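Local coordinates for glyoxylate reductase (Paecilomyces sp. J18, PDB 3WNV), which probably reduces glyoxylate to glycolate with a nicotinamide cofactor, as a member of the D-isomer specific 2-hydroxyacid dehydrogenase family, at residues H14-A17 against E18-L22; I54-N58 against I59-H63; I109-N112 against N113-D117; T294-Y297 against E298-K301; E304-V307 against L308-R312. All blocks are in the same frame, centred on the assembly; numbering follows the deposited sequence.

How the contacts relate
Contacts 1 to 5 follow in series along the chain, and each is local to a helix or turn. Contacts 1, 2 and 5 belong to the domain built on the five-stranded parallel sheet: centres of contacts 1 and 5 lie about 10 Å apart, those of contacts 2 and 5 about 14 Å, where Tyr-55 packs on helix 297-317. Contacts 3 and 4, with centres about 9 Å apart, mark the two chain crossings: helix 112-127 leads from strand 103-105 to the seven-stranded Rossmann-type sheet, and helix 297-317 brings the chain back. That helix holds contacts 4 and 5, so the C-terminal part of the chain completes the domain begun by the N-terminal part.

Contact 1: residues H14-A17 against E18-L22; sequences HARA and EWEAL
One face of the Arg-16 guanidinium is met near its rim by the indole of Trp-19, with NH2 of Arg-16 3.8 Å from CD1 of Trp-19, while the carboxylate of Glu-20 comes to its edge. Arg-16 and Trp-19 run alongside each other, and their planes stand 60° apart, which rules out a parallel stack. At the edge, Arg-16 NH2 donates to Glu-20 OE2 over 2.6 Å in a salt bridge; the acceptor lies close to the guanidinium plane, but the donor reaches it from above the carboxylate plane. Bends at chi2 and chi3 (-66° and -49°) bring the guanidinium to Trp-19 and Glu-20. The same NH2 also bridges to Glu-30 of strand 27-31, so two carboxylates share one nitrogen and probably balance its charge. In the backbone, Glu-20 N bonds almost straight to Arg-16 O at 2.9 Å. A water donates to Glu-18 OE1 at 2.6 Å and to His-14 O at 3.3 Å. Ala-15 is the N-cap residue, and its O receives Trp-19 N at 3.1 Å. This is the first turn of the connecting helix in a beta-alpha-beta unit, strand 5-9, helix 16-21 and strand 27-31.

Contact 2: residues I54-N58 against I59-H63; sequences IYRSN and ISTKH
Ser-57 and Ser-60 both set OG between their own backbone N and carbonyl carbon (chi1 61° and 67°), which turns each hydroxyl back on the other's main chain. A type I beta turn from Asn-58 to Thr-61 leaves strand 51-57. Ser-57 OG accepts from Ser-60 N at 3.1 Å, and Ser-60 OG donates to Ser-57 O at 2.7 Å. The direct backbone bond from Ser-60 N to Ser-57 O is weak, so an alanine at Ser-57 would probably leave the amide of Ser-60 with that poor bond alone. A water accepts from Arg-56 NE at 2.9 Å and donates to Ser-60 OG at 3.0 Å, while Arg-56 NH1 bonds Asn-91 and the guanidinium makes a cation-pi contact with Phe-67. Asn-58 OD1 also bonds Asn-91. From one face of the Asn-58 carbonyl plane, Thr-61 OG1 donates to Asn-58 O at 2.8 Å and Thr-61 N to the same oxygen at 3.3 Å.

Contact 3: residues I109-N112 against N113-D117; sequences IAVN and NATAD
Val-111 and Thr-115 make the tight part of this contact, where a single carbonyl oxygen takes two bonds from one residue. Thr-115 N donates to Val-111 O at 3.1 Å, close to the line of the carbonyl bond, and Thr-115 OG1 donates to Val-111 O at 2.9 Å from a position tilted 34° out of the carbonyl plane. The hydroxyl gets there because chi1 of -60° places OG1 beside the backbone N, pointing back down the helix, whereas CG2 is carried away on the other side. This double grip satisfies a buried hydroxyl within the helix itself. Next along, Ala-116 N continues the i to i+4 series to Asn-112 O at 3.1 Å, and CB of Ala-116 rests 3.3 Å from that same Asn-112 O.

The looser side is bridged by solvent: a water donates to Ala-110 O at 2.7 Å and accepts from Ala-114 N at 3.0 Å, standing in for a direct bond at the helix start. Exposed Asn-113 lies on this first turn and bonds Arg-172. Helix 112-127 thus begins between two others: Ala-116 packs on Glu-168 and Val-169 of helix 164-175, Ala-114 on Thr-299 of helix 297-317, and Thr-115 on Thr-294 in the loop after strand 287-288.

Contact 4: residues T294-Y297 against E298-K301; sequences TMTY and ETQK
Helix 297-317 starts with an N-cap, Thr-296. Its OG1, set by chi1 of 62° between the backbone N and the carbonyl carbon, accepts from Thr-299 N at 3.3 Å with an N-H...O angle of 149°, occupying an amide that has no preceding turn to bond. The first regular helical bond follows, Gln-300 N to Thr-296 O at 3.0 Å. Upstream, Met-295 is the centre of an inverse gamma turn, closed by a weak bond from Thr-296 N to Thr-294 O, a tight kink just before the helix. Gln-300 lies against this loop: the chain is extended beyond CG (chi2 -172°), with CG lying 3.3 Å from Thr-294 O and the amide running beside Met-295. Its NE2 donates to a water at 2.9 Å that also contacts Thr-294 OG1 at 2.7 Å, while its OE1 accepts from His-14 of the N-terminal part of the chain. A leucine at Gln-300 would probably leave His-14 without this acceptor and the water held by Thr-294 OG1 alone, of the two groups named, weakening the tie between helix and loop. Thr-294 and Thr-299 cross at about a right angle: the methyl CG2 of Thr-299 lies 3.8 Å from CB of Thr-294 and 3.9 Å from its methyl CG2.

Contact 5: residues E304-V307 against L308-R312; sequences ELLV and LNNLR
Leu-306 O is gripped twice by Asn-310, whose backbone N donates to it at 3.0 Å and whose side-chain ND2 donates to Leu-306 O at 2.9 Å. The two donors come from opposite faces of the carbonyl plane; ND2 stands above it, 48° out, rather than on a lone pair. Leu-306 lies alongside, pointing the same way, with its CD1 3.8 Å from Asn-310 ND2. The other bonds are the regular i to i+4 helical bonds, such as Leu-311 N to Val-307 O at 2.9 Å. On another face the helix is apolar: Val-307 CG1 lies 4.4 Å from Leu-311 CD1, and both side chains pack on Tyr-55 and Cys-83 of the central strands. Glu-304, one turn before Leu-308, turns its carboxylate to the backbone amides of Val-13 and His-14. Asn-310 also bonds Leu-321 N through OD1 and Thr-322 through ND2. Both ends of this buried amide are therefore satisfied, which probably fixes its rotation and ties helix 297-317 to the chain that follows it.

Contact 1: residues H14-A17 against E18-L22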
loop_
_atom_site.group_PDB
_atom_site.type_symbol
_atom_site.label_atom_id
_atom_site.label_comp_id
_atom_site.label_asym_id
_atom_site.label_seq_id
_atom_site.Cartn_x
_atom_site.Cartn_y
_atom_site.Cartn_z
ATOM N N HIS A 14 -11.589 -8.647 -12.441
ATOM C CA HIS A 14 -11.534 -10.107 -12.371
ATOM C C HIS A 14 -12.806 -10.750 -11.862
ATOM O O HIS A 14 -12.990 -11.951 -12.043
ATOM C CB HIS A 14 -10.390 -10.571 -11.474
ATOM C CG HIS A 14 -9.068 -9.993 -11.844
ATOM N ND1 HIS A 14 -8.348 -10.438 -12.931
ATOM C CD2 HIS A 14 -8.343 -8.994 -11.285
ATOM C CE1 HIS A 14 -7.223 -9.739 -13.015
ATOM N NE2 HIS A 14 -7.208 -8.846 -12.040
ATOM N N ALA A 15 -13.660 -9.968 -11.208
ATOM C CA ALA A 15 -14.770 -10.547 -10.463
ATOM C C ALA A 15 -16.105 -9.978 -10.913
ATOM O O ALA A 15 -17.027 -9.824 -10.102
ATOM C CB ALA A 15 -14.569 -10.337 -9.000
ATOM N N ARG A 16 -16.212 -9.692 -12.217
ATOM C CA ARG A 16 -17.425 -9.130 -12.769
ATOM C C ARG A 16 -18.627 -10.037 -12.475
ATOM O O ARG A 16 -19.710 -9.548 -12.198
ATOM C CB ARG A 16 -17.299 -8.898 -14.284
ATOM C CG ARG A 16 -16.509 -7.653 -14.682
ATOM C CD ARG A 16 -17.199 -6.314 -14.274
ATOM N NE ARG A 16 -18.617 -6.181 -14.644
ATOM C CZ ARG A 16 -19.298 -5.026 -14.624
ATOM N NH1 ARG A 16 -18.707 -3.889 -14.295
ATOM N NH2 ARG A 16 -20.568 -5.001 -14.952
ATOM N N ALA A 17 -18.441 -11.359 -12.548
ATOM C CA ALA A 17 -19.542 -12.297 -12.280
ATOM C C ALA A 17 -20.121 -12.140 -10.886
ATOM O O ALA A 17 -21.339 -12.186 -10.707
ATOM C CB ALA A 17 -19.080 -13.710 -12.473
ATOM N N GLU A 18 -19.237 -11.937 -9.917
ATOM C CA GLU A 18 -19.623 -11.797 -8.511
ATOM C C GLU A 18 -20.340 -10.472 -8.291
ATOM O O GLU A 18 -21.253 -10.394 -7.469
ATOM C CB GLU A 18 -18.393 -11.928 -7.600
ATOM C CG GLU A 18 -17.875 -13.393 -7.442
ATOM C CD GLU A 18 -17.063 -13.930 -8.624
ATOM O OE1 GLU A 18 -16.729 -13.166 -9.563
ATOM O OE2 GLU A 18 -16.726 -15.143 -8.609
ATOM N N TRP A 19 -19.918 -9.417 -9.003
ATOM C CA TRP A 19 -20.628 -8.142 -8.954
ATOM C C TRP A 19 -22.026 -8.316 -9.547
ATOM O O TRP A 19 -23.007 -7.988 -8.893
ATOM C CB TRP A 19 -19.841 -7.030 -9.690
ATOM C CG TRP A 19 -20.653 -5.771 -9.986
ATOM C CD1 TRP A 19 -21.176 -5.409 -11.194
ATOM C CD2 TRP A 19 -21.006 -4.716 -9.076
ATOM N NE1 TRP A 19 -21.832 -4.225 -11.094
ATOM C CE2 TRP A 19 -21.751 -3.770 -9.805
ATOM C CE3 TRP A 19 -20.781 -4.497 -7.712
ATOM C CZ2 TRP A 19 -22.264 -2.591 -9.227
ATOM C CZ3 TRP A 19 -21.291 -3.341 -7.130
ATOM C CH2 TRP A 19 -22.027 -2.397 -7.888
ATOM N N GLU A 20 -22.127 -8.861 -10.759
ATOM C CA GLU A 20 -23.439 -9.018 -11.397
ATOM C C GLU A 20 -24.381 -9.851 -10.545
ATOM O O GLU A 20 -25.589 -9.614 -10.521
ATOM C CB GLU A 20 -23.296 -9.654 -12.770
ATOM C CG GLU A 20 -22.404 -8.853 -13.709
ATOM C CD GLU A 20 -23.052 -7.586 -14.250
ATOM O OE1 GLU A 20 -24.211 -7.254 -13.883
ATOM O OE2 GLU A 20 -22.384 -6.923 -15.078
ATOM N N ALA A 21 -23.826 -10.826 -9.838
ATOM C CA ALA A 21 -24.638 -11.674 -8.972
ATOM C C ALA A 21 -25.398 -10.897 -7.884
ATOM O O ALA A 21 -26.450 -11.325 -7.440
ATOM C CB ALA A 21 -23.778 -12.752 -8.364
ATOM N N LEU A 22 -24.874 -9.756 -7.455
ATOM C CA LEU A 22 -25.557 -8.948 -6.427
ATOM C C LEU A 22 -26.855 -8.332 -6.898
ATOM O O LEU A 22 -27.592 -7.748 -6.102
ATOM C CB LEU A 22 -24.642 -7.821 -5.912
ATOM C CG LEU A 22 -23.330 -8.261 -5.260
ATOM C CD1 LEU A 22 -22.409 -7.046 -5.094
ATOM C CD2 LEU A 22 -23.580 -8.919 -3.904
HETATM O O HOH W 1 -15.326 -14.207 -11.502
#

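Contact 2: residues I54-N58 against I59-H63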
loop_
_atom_site.group_PDB
_atom_site.type_symbol
_atom_site.label_atom_id
_atom_site.label_comp_id
_atom_site.label_asym_id
_atom_site.label_seq_id
_atom_site.Cartn_x
_atom_site.Cartn_y
_atom_site.Cartn_z
ATOM N N ILE A 54 -21.231 1.364 -1.668
ATOM C CA ILE A 54 -20.410 1.804 -2.786
ATOM C C ILE A 54 -19.190 0.917 -2.828
ATOM O O ILE A 54 -18.539 0.711 -1.798
ATOM C CB ILE A 54 -19.923 3.249 -2.573
ATOM C CG1 ILE A 54 -21.059 4.249 -2.816
ATOM C CG2 ILE A 54 -18.727 3.564 -3.507
ATOM C CD1 ILE A 54 -20.641 5.702 -2.410
ATOM N N TYR A 55 -18.856 0.404 -4.008
ATOM C CA TYR A 55 -17.587 -0.288 -4.206
ATOM C C TYR A 55 -16.638 0.724 -4.798
ATOM O O TYR A 55 -16.981 1.352 -5.802
ATOM C CB TYR A 55 -17.789 -1.415 -5.258
ATOM C CG TYR A 55 -16.507 -2.179 -5.625
ATOM C CD1 TYR A 55 -15.460 -1.566 -6.323
ATOM C CD2 TYR A 55 -16.388 -3.531 -5.331
ATOM C CE1 TYR A 55 -14.275 -2.280 -6.678
ATOM C CE2 TYR A 55 -15.229 -4.254 -5.665
ATOM C CZ TYR A 55 -14.178 -3.613 -6.330
ATOM O OH TYR A 55 -13.067 -4.343 -6.674
ATOM N N ARG A 56 -15.428 0.865 -4.231
ATOM C CA ARG A 56 -14.441 1.714 -4.878
ATOM C C ARG A 56 -13.085 1.089 -4.700
ATOM O O ARG A 56 -12.920 0.130 -3.929
ATOM C CB ARG A 56 -14.457 3.140 -4.288
ATOM C CG ARG A 56 -13.909 3.235 -2.866
ATOM C CD ARG A 56 -13.867 4.688 -2.398
ATOM N NE ARG A 56 -12.933 5.517 -3.203
ATOM C CZ ARG A 56 -11.626 5.659 -2.935
ATOM N NH1 ARG A 56 -11.060 5.010 -1.918
ATOM N NH2 ARG A 56 -10.874 6.469 -3.686
ATOM N N SER A 57 -12.085 1.653 -5.371
ATOM C CA SER A 57 -10.712 1.141 -5.235
ATOM C C SER A 57 -9.654 2.249 -5.175
ATOM O O SER A 57 -9.948 3.413 -5.484
ATOM C CB SER A 57 -10.392 0.237 -6.406
ATOM O OG SER A 57 -10.471 0.973 -7.629
ATOM N N ASN A 58 -8.414 1.888 -4.838
ATOM C CA ASN A 58 -7.339 2.883 -4.906
ATOM C C ASN A 58 -7.193 3.423 -6.321
ATOM O O ASN A 58 -7.079 4.630 -6.527
ATOM C CB ASN A 58 -6.022 2.302 -4.385
ATOM C CG ASN A 58 -5.939 2.323 -2.861
ATOM O OD1 ASN A 58 -6.426 3.257 -2.190
ATOM N ND2 ASN A 58 -5.317 1.297 -2.299
ATOM N N ILE A 59 -7.246 2.544 -7.319
ATOM C CA ILE A 59 -7.121 3.034 -8.691
ATOM C C ILE A 59 -8.230 4.003 -9.098
ATOM O O ILE A 59 -7.980 4.969 -9.847
ATOM C CB ILE A 59 -7.038 1.843 -9.688
ATOM C CG1 ILE A 59 -5.691 1.153 -9.516
ATOM C CG2 ILE A 59 -7.164 2.305 -11.086
ATOM C CD1 ILE A 59 -5.611 -0.160 -10.263
ATOM N N SER A 60 -9.460 3.768 -8.606
ATOM C CA SER A 60 -10.637 4.556 -9.002
ATOM C C SER A 60 -10.599 6.009 -8.525
ATOM O O SER A 60 -11.427 6.826 -8.949
ATOM C CB SER A 60 -11.948 3.902 -8.512
ATOM O OG SER A 60 -12.062 3.930 -7.070
ATOM N N THR A 61 -9.627 6.328 -7.673
ATOM C CA THR A 61 -9.424 7.693 -7.183
ATOM C C THR A 61 -9.243 8.647 -8.382
ATOM O O THR A 61 -9.621 9.817 -8.339
ATOM C CB THR A 61 -8.200 7.743 -6.259
ATOM O OG1 THR A 61 -8.369 6.784 -5.217
ATOM C CG2 THR A 61 -8.098 9.112 -5.580
ATOM N N LYS A 62 -8.699 8.133 -9.474
ATOM C CA LYS A 62 -8.508 8.986 -10.651
ATOM C C LYS A 62 -9.840 9.416 -11.234
ATOM O O LYS A 62 -9.893 10.369 -11.990
ATOM C CB LYS A 62 -7.654 8.282 -11.713
ATOM C CG LYS A 62 -8.334 7.110 -12.414
ATOM C CD LYS A 62 -7.296 6.297 -13.197
ATOM C CE LYS A 62 -7.971 5.331 -14.140
ATOM N NZ LYS A 62 -7.210 5.207 -15.419
ATOM N N HIS A 63 -10.928 8.724 -10.908
ATOM C CA HIS A 63 -12.203 9.124 -11.500
ATOM C C HIS A 63 -12.997 10.064 -10.607
ATOM O O HIS A 63 -13.906 10.743 -11.079
ATOM C CB HIS A 63 -13.075 7.908 -11.845
ATOM C CG HIS A 63 -12.392 6.891 -12.708
ATOM N ND1 HIS A 63 -12.075 7.129 -14.035
ATOM C CD2 HIS A 63 -12.011 5.618 -12.455
ATOM C CE1 HIS A 63 -11.497 6.055 -14.547
ATOM N NE2 HIS A 63 -11.443 5.124 -13.608
HETATM O O HOH W 2 -12.823 6.522 -5.874
#

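Contact 3: residues I109-N112 against N113-D117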
loop_
_atom_site.group_PDB
_atom_site.type_symbol
_atom_site.label_atom_id
_atom_site.label_comp_id
_atom_site.label_asym_id
_atom_site.label_seq_id
_atom_site.Cartn_x
_atom_site.Cartn_y
_atom_site.Cartn_z
ATOM N N ILE A 109 -4.815 -8.646 4.577
ATOM C CA ILE A 109 -4.589 -10.082 4.439
ATOM C C ILE A 109 -4.832 -10.747 3.089
ATOM O O ILE A 109 -4.566 -11.895 2.985
ATOM C CB ILE A 109 -5.449 -10.966 5.333
ATOM C CG1 ILE A 109 -5.626 -10.411 6.737
ATOM C CG2 ILE A 109 -4.832 -12.355 5.378
ATOM C CD1 ILE A 109 -6.268 -11.447 7.669
ATOM N N ALA A 110 -5.172 -10.021 2.059
ATOM C CA ALA A 110 -5.134 -10.425 0.696
ATOM C C ALA A 110 -3.873 -9.889 0.018
ATOM O O ALA A 110 -3.387 -10.496 -0.864
ATOM C CB ALA A 110 -6.345 -10.000 -0.013
ATOM N N VAL A 111 -3.395 -8.733 0.458
ATOM C CA VAL A 111 -2.223 -8.123 -0.184
ATOM C C VAL A 111 -0.901 -8.685 0.330
ATOM O O VAL A 111 0.152 -8.403 -0.255
ATOM C CB VAL A 111 -2.194 -6.584 0.019
ATOM C CG1 VAL A 111 -3.478 -5.928 -0.471
ATOM C CG2 VAL A 111 -1.966 -6.263 1.481
ATOM N N ASN A 112 -0.927 -9.489 1.398
ATOM C CA ASN A 112 0.308 -9.755 2.143
ATOM C C ASN A 112 1.375 -10.520 1.349
ATOM O O ASN A 112 2.552 -10.127 1.355
ATOM C CB ASN A 112 0.018 -10.559 3.430
ATOM C CG ASN A 112 -0.716 -9.751 4.490
ATOM O OD1 ASN A 112 -0.994 -8.565 4.301
ATOM N ND2 ASN A 112 -1.050 -10.409 5.627
ATOM N N ASN A 113 0.982 -11.607 0.700
ATOM C CA ASN A 113 1.971 -12.423 0.004
ATOM C C ASN A 113 2.591 -11.661 -1.148
ATOM O O ASN A 113 3.818 -11.588 -1.234
ATOM C CB ASN A 113 1.369 -13.716 -0.522
ATOM C CG ASN A 113 1.226 -14.769 0.571
ATOM O OD1 ASN A 113 2.074 -14.871 1.454
ATOM N ND2 ASN A 113 0.151 -15.555 0.510
ATOM N N ALA A 114 1.760 -11.083 -2.019
ATOM C CA ALA A 114 2.309 -10.426 -3.215
ATOM C C ALA A 114 3.245 -9.278 -2.875
ATOM O O ALA A 114 4.323 -9.137 -3.486
ATOM C CB ALA A 114 1.178 -9.923 -4.096
ATOM N N THR A 115 2.815 -8.428 -1.932
ATOM C CA THR A 115 3.613 -7.276 -1.545
ATOM C C THR A 115 4.939 -7.717 -0.973
ATOM O O THR A 115 5.963 -7.149 -1.309
ATOM C CB THR A 115 2.922 -6.460 -0.487
ATOM O OG1 THR A 115 1.658 -5.999 -1.013
ATOM C CG2 THR A 115 3.768 -5.235 -0.141
ATOM N N ALA A 116 4.923 -8.729 -0.099
ATOM C CA ALA A 116 6.168 -9.260 0.453
ATOM C C ALA A 116 7.070 -9.870 -0.609
ATOM O O ALA A 116 8.291 -9.742 -0.508
ATOM C CB ALA A 116 5.853 -10.300 1.589
ATOM N N ASP A 117 6.491 -10.543 -1.601
ATOM C CA ASP A 117 7.242 -11.123 -2.717
ATOM C C ASP A 117 8.009 -10.003 -3.399
ATOM O O ASP A 117 9.220 -10.156 -3.657
ATOM C CB ASP A 117 6.338 -11.844 -3.742
ATOM C CG ASP A 117 5.620 -13.015 -3.163
ATOM O OD1 ASP A 117 6.066 -13.530 -2.114
ATOM O OD2 ASP A 117 4.578 -13.444 -3.762
HETATM O O HOH W 3 -1.149 -11.709 -1.853
#

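Contact 4: residues T294-Y297 against E298-K301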
loop_
_atom_site.group_PDB
_atom_site.type_symbol
_atom_site.label_atom_id
_atom_site.label_comp_id
_atom_site.label_asym_id
_atom_site.label_seq_id
_atom_site.Cartn_x
_atom_site.Cartn_y
_atom_site.Cartn_z
ATOM N N THR A 294 0.924 -5.586 -5.869
ATOM C CA THR A 294 -0.215 -6.502 -5.958
ATOM C C THR A 294 -0.676 -6.781 -7.379
ATOM O O THR A 294 -1.757 -7.355 -7.571
ATOM C CB THR A 294 -1.393 -5.968 -5.108
ATOM O OG1 THR A 294 -1.693 -4.616 -5.517
ATOM C CG2 THR A 294 -1.030 -6.001 -3.601
ATOM N N MET A 295 0.129 -6.398 -8.386
ATOM C CA MET A 295 -0.300 -6.585 -9.753
ATOM C C MET A 295 -0.106 -8.016 -10.231
ATOM O O MET A 295 0.614 -8.243 -11.181
ATOM C CB MET A 295 0.388 -5.573 -10.707
ATOM C CG MET A 295 -0.022 -4.122 -10.389
ATOM S SD MET A 295 0.777 -2.943 -11.506
ATOM C CE MET A 295 0.430 -3.683 -13.084
ATOM N N THR A 296 -0.768 -8.960 -9.561
ATOM C CA THR A 296 -0.865 -10.323 -10.095
ATOM C C THR A 296 -2.303 -10.779 -10.238
ATOM O O THR A 296 -3.217 -10.196 -9.659
ATOM C CB THR A 296 -0.175 -11.353 -9.178
ATOM O OG1 THR A 296 -0.813 -11.373 -7.890
ATOM C CG2 THR A 296 1.341 -11.096 -9.001
ATOM N N TYR A 297 -2.513 -11.875 -10.975
ATOM C CA TYR A 297 -3.865 -12.310 -11.243
ATOM C C TYR A 297 -4.499 -12.781 -9.962
ATOM O O TYR A 297 -5.639 -12.473 -9.675
ATOM C CB TYR A 297 -3.847 -13.462 -12.247
ATOM C CG TYR A 297 -3.713 -12.980 -13.672
ATOM C CD1 TYR A 297 -4.831 -12.517 -14.362
ATOM C CD2 TYR A 297 -2.472 -12.996 -14.332
ATOM C CE1 TYR A 297 -4.728 -12.051 -15.661
ATOM C CE2 TYR A 297 -2.362 -12.527 -15.644
ATOM C CZ TYR A 297 -3.502 -12.057 -16.288
ATOM O OH TYR A 297 -3.422 -11.600 -17.585
ATOM N N GLU A 298 -3.728 -13.519 -9.173
ATOM C CA GLU A 298 -4.325 -14.188 -8.034
ATOM C C GLU A 298 -4.618 -13.202 -6.911
ATOM O O GLU A 298 -5.690 -13.264 -6.307
ATOM C CB GLU A 298 -3.394 -15.285 -7.550
ATOM C CG GLU A 298 -3.208 -16.381 -8.586
ATOM C CD GLU A 298 -2.012 -16.178 -9.522
ATOM O OE1 GLU A 298 -1.449 -15.062 -9.584
ATOM O OE2 GLU A 298 -1.639 -17.165 -10.209
ATOM N N THR A 299 -3.652 -12.341 -6.609
ATOM C CA THR A 299 -3.866 -11.275 -5.625
ATOM C C THR A 299 -4.973 -10.257 -6.004
ATOM O O THR A 299 -5.840 -9.954 -5.182
ATOM C CB THR A 299 -2.575 -10.598 -5.283
ATOM O OG1 THR A 299 -1.712 -11.562 -4.648
ATOM C CG2 THR A 299 -2.830 -9.412 -4.327
ATOM N N GLN A 300 -4.930 -9.710 -7.211
ATOM C CA GLN A 300 -6.003 -8.790 -7.620
ATOM C C GLN A 300 -7.371 -9.417 -7.540
ATOM O O GLN A 300 -8.306 -8.737 -7.138
ATOM C CB GLN A 300 -5.768 -8.205 -9.031
ATOM C CG GLN A 300 -4.688 -7.122 -9.029
ATOM C CD GLN A 300 -4.590 -6.414 -10.367
ATOM O OE1 GLN A 300 -5.213 -6.829 -11.356
ATOM N NE2 GLN A 300 -3.836 -5.334 -10.401
ATOM N N LYS A 301 -7.520 -10.701 -7.912
ATOM C CA LYS A 301 -8.868 -11.276 -7.899
ATOM C C LYS A 301 -9.246 -11.536 -6.456
ATOM O O LYS A 301 -10.387 -11.312 -6.063
ATOM C CB LYS A 301 -8.948 -12.587 -8.677
ATOM C CG LYS A 301 -10.382 -13.149 -8.644
ATOM C CD LYS A 301 -10.613 -14.189 -9.735
ATOM C CE LYS A 301 -12.047 -14.697 -9.650
ATOM N NZ LYS A 301 -12.338 -15.559 -10.802
HETATM O O HOH W 4 -3.223 -4.213 -7.758
#

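Contact 5: residues E304-V307 against L308-R312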
loop_
_atom_site.group_PDB
_atom_site.type_symbol
_atom_site.label_atom_id
_atom_site.label_comp_id
_atom_site.label_asym_id
_atom_site.label_seq_id
_atom_site.Cartn_x
_atom_site.Cartn_y
_atom_site.Cartn_z
ATOM N N GLU A 304 -10.492 -8.097 -5.087
ATOM C CA GLU A 304 -11.883 -7.893 -5.546
ATOM C C GLU A 304 -12.932 -8.758 -4.840
ATOM O O GLU A 304 -14.006 -8.239 -4.487
ATOM C CB GLU A 304 -11.979 -8.021 -7.060
ATOM C CG GLU A 304 -11.273 -6.892 -7.757
ATOM C CD GLU A 304 -11.393 -6.914 -9.260
ATOM O OE1 GLU A 304 -11.745 -7.958 -9.859
ATOM O OE2 GLU A 304 -11.074 -5.875 -9.873
ATOM N N LEU A 305 -12.670 -10.056 -4.697
ATOM C CA LEU A 305 -13.631 -10.965 -4.074
ATOM C C LEU A 305 -13.892 -10.585 -2.617
ATOM O O LEU A 305 -15.034 -10.687 -2.140
ATOM C CB LEU A 305 -13.182 -12.426 -4.197
ATOM C CG LEU A 305 -13.205 -12.999 -5.610
ATOM C CD1 LEU A 305 -12.642 -14.416 -5.612
ATOM C CD2 LEU A 305 -14.605 -12.993 -6.176
ATOM N N LEU A 306 -12.835 -10.163 -1.915
ATOM C CA LEU A 306 -12.970 -9.706 -0.530
ATOM C C LEU A 306 -13.854 -8.468 -0.423
ATOM O O LEU A 306 -14.702 -8.384 0.454
ATOM C CB LEU A 306 -11.585 -9.443 0.108
ATOM C CG LEU A 306 -11.579 -9.022 1.590
ATOM C CD1 LEU A 306 -12.342 -10.009 2.489
ATOM C CD2 LEU A 306 -10.135 -8.897 2.003
ATOM N N VAL A 307 -13.690 -7.512 -1.333
ATOM C CA VAL A 307 -14.562 -6.346 -1.337
ATOM C C VAL A 307 -16.010 -6.743 -1.608
ATOM O O VAL A 307 -16.943 -6.241 -0.961
ATOM C CB VAL A 307 -14.100 -5.311 -2.396
ATOM C CG1 VAL A 307 -14.919 -4.015 -2.271
ATOM C CG2 VAL A 307 -12.618 -4.996 -2.198
ATOM N N LEU A 308 -16.212 -7.677 -2.545
ATOM C CA LEU A 308 -17.562 -8.023 -2.948
ATOM C C LEU A 308 -18.227 -8.835 -1.843
ATOM O O LEU A 308 -19.431 -8.753 -1.663
ATOM C CB LEU A 308 -17.571 -8.733 -4.309
ATOM C CG LEU A 308 -17.228 -7.760 -5.461
ATOM C CD1 LEU A 308 -16.837 -8.524 -6.733
ATOM C CD2 LEU A 308 -18.381 -6.798 -5.757
ATOM N N ASN A 309 -17.431 -9.615 -1.103
ATOM C CA ASN A 309 -17.968 -10.349 0.039
ATOM C C ASN A 309 -18.353 -9.430 1.197
ATOM O O ASN A 309 -19.347 -9.678 1.882
ATOM C CB ASN A 309 -16.990 -11.450 0.480
ATOM C CG ASN A 309 -17.042 -12.658 -0.435
ATOM O OD1 ASN A 309 -18.089 -12.972 -0.967
ATOM N ND2 ASN A 309 -15.904 -13.317 -0.645
ATOM N N ASN A 310 -17.548 -8.392 1.429
ATOM C CA ASN A 310 -17.939 -7.325 2.346
ATOM C C ASN A 310 -19.255 -6.678 1.925
ATOM O O ASN A 310 -20.140 -6.514 2.739
ATOM C CB ASN A 310 -16.864 -6.249 2.428
ATOM C CG ASN A 310 -15.832 -6.549 3.479
ATOM O OD1 ASN A 310 -16.087 -6.353 4.682
ATOM N ND2 ASN A 310 -14.657 -7.025 3.051
ATOM N N LEU A 311 -19.372 -6.301 0.652
ATOM C CA LEU A 311 -20.626 -5.752 0.140
ATOM C C LEU A 311 -21.837 -6.644 0.366
ATOM O O LEU A 311 -22.900 -6.195 0.788
ATOM C CB LEU A 311 -20.501 -5.475 -1.354
ATOM C CG LEU A 311 -19.742 -4.215 -1.659
ATOM C CD1 LEU A 311 -19.261 -4.195 -3.113
ATOM C CD2 LEU A 311 -20.640 -3.043 -1.343
ATOM N N ARG A 312 -21.691 -7.911 0.044
ATOM C CA ARG A 312 -22.791 -8.845 0.177
ATOM C C ARG A 312 -23.190 -8.988 1.648
ATOM O O ARG A 312 -24.383 -8.997 1.984
ATOM C CB ARG A 312 -22.410 -10.201 -0.433
ATOM C CG ARG A 312 -23.497 -11.245 -0.255
ATOM C CD ARG A 312 -23.078 -12.559 -0.888
ATOM N NE ARG A 312 -23.105 -12.501 -2.353
ATOM C CZ ARG A 312 -24.217 -12.679 -3.073
ATOM N NH1 ARG A 312 -25.367 -12.903 -2.453
ATOM N NH2 ARG A 312 -24.189 -12.630 -4.404
#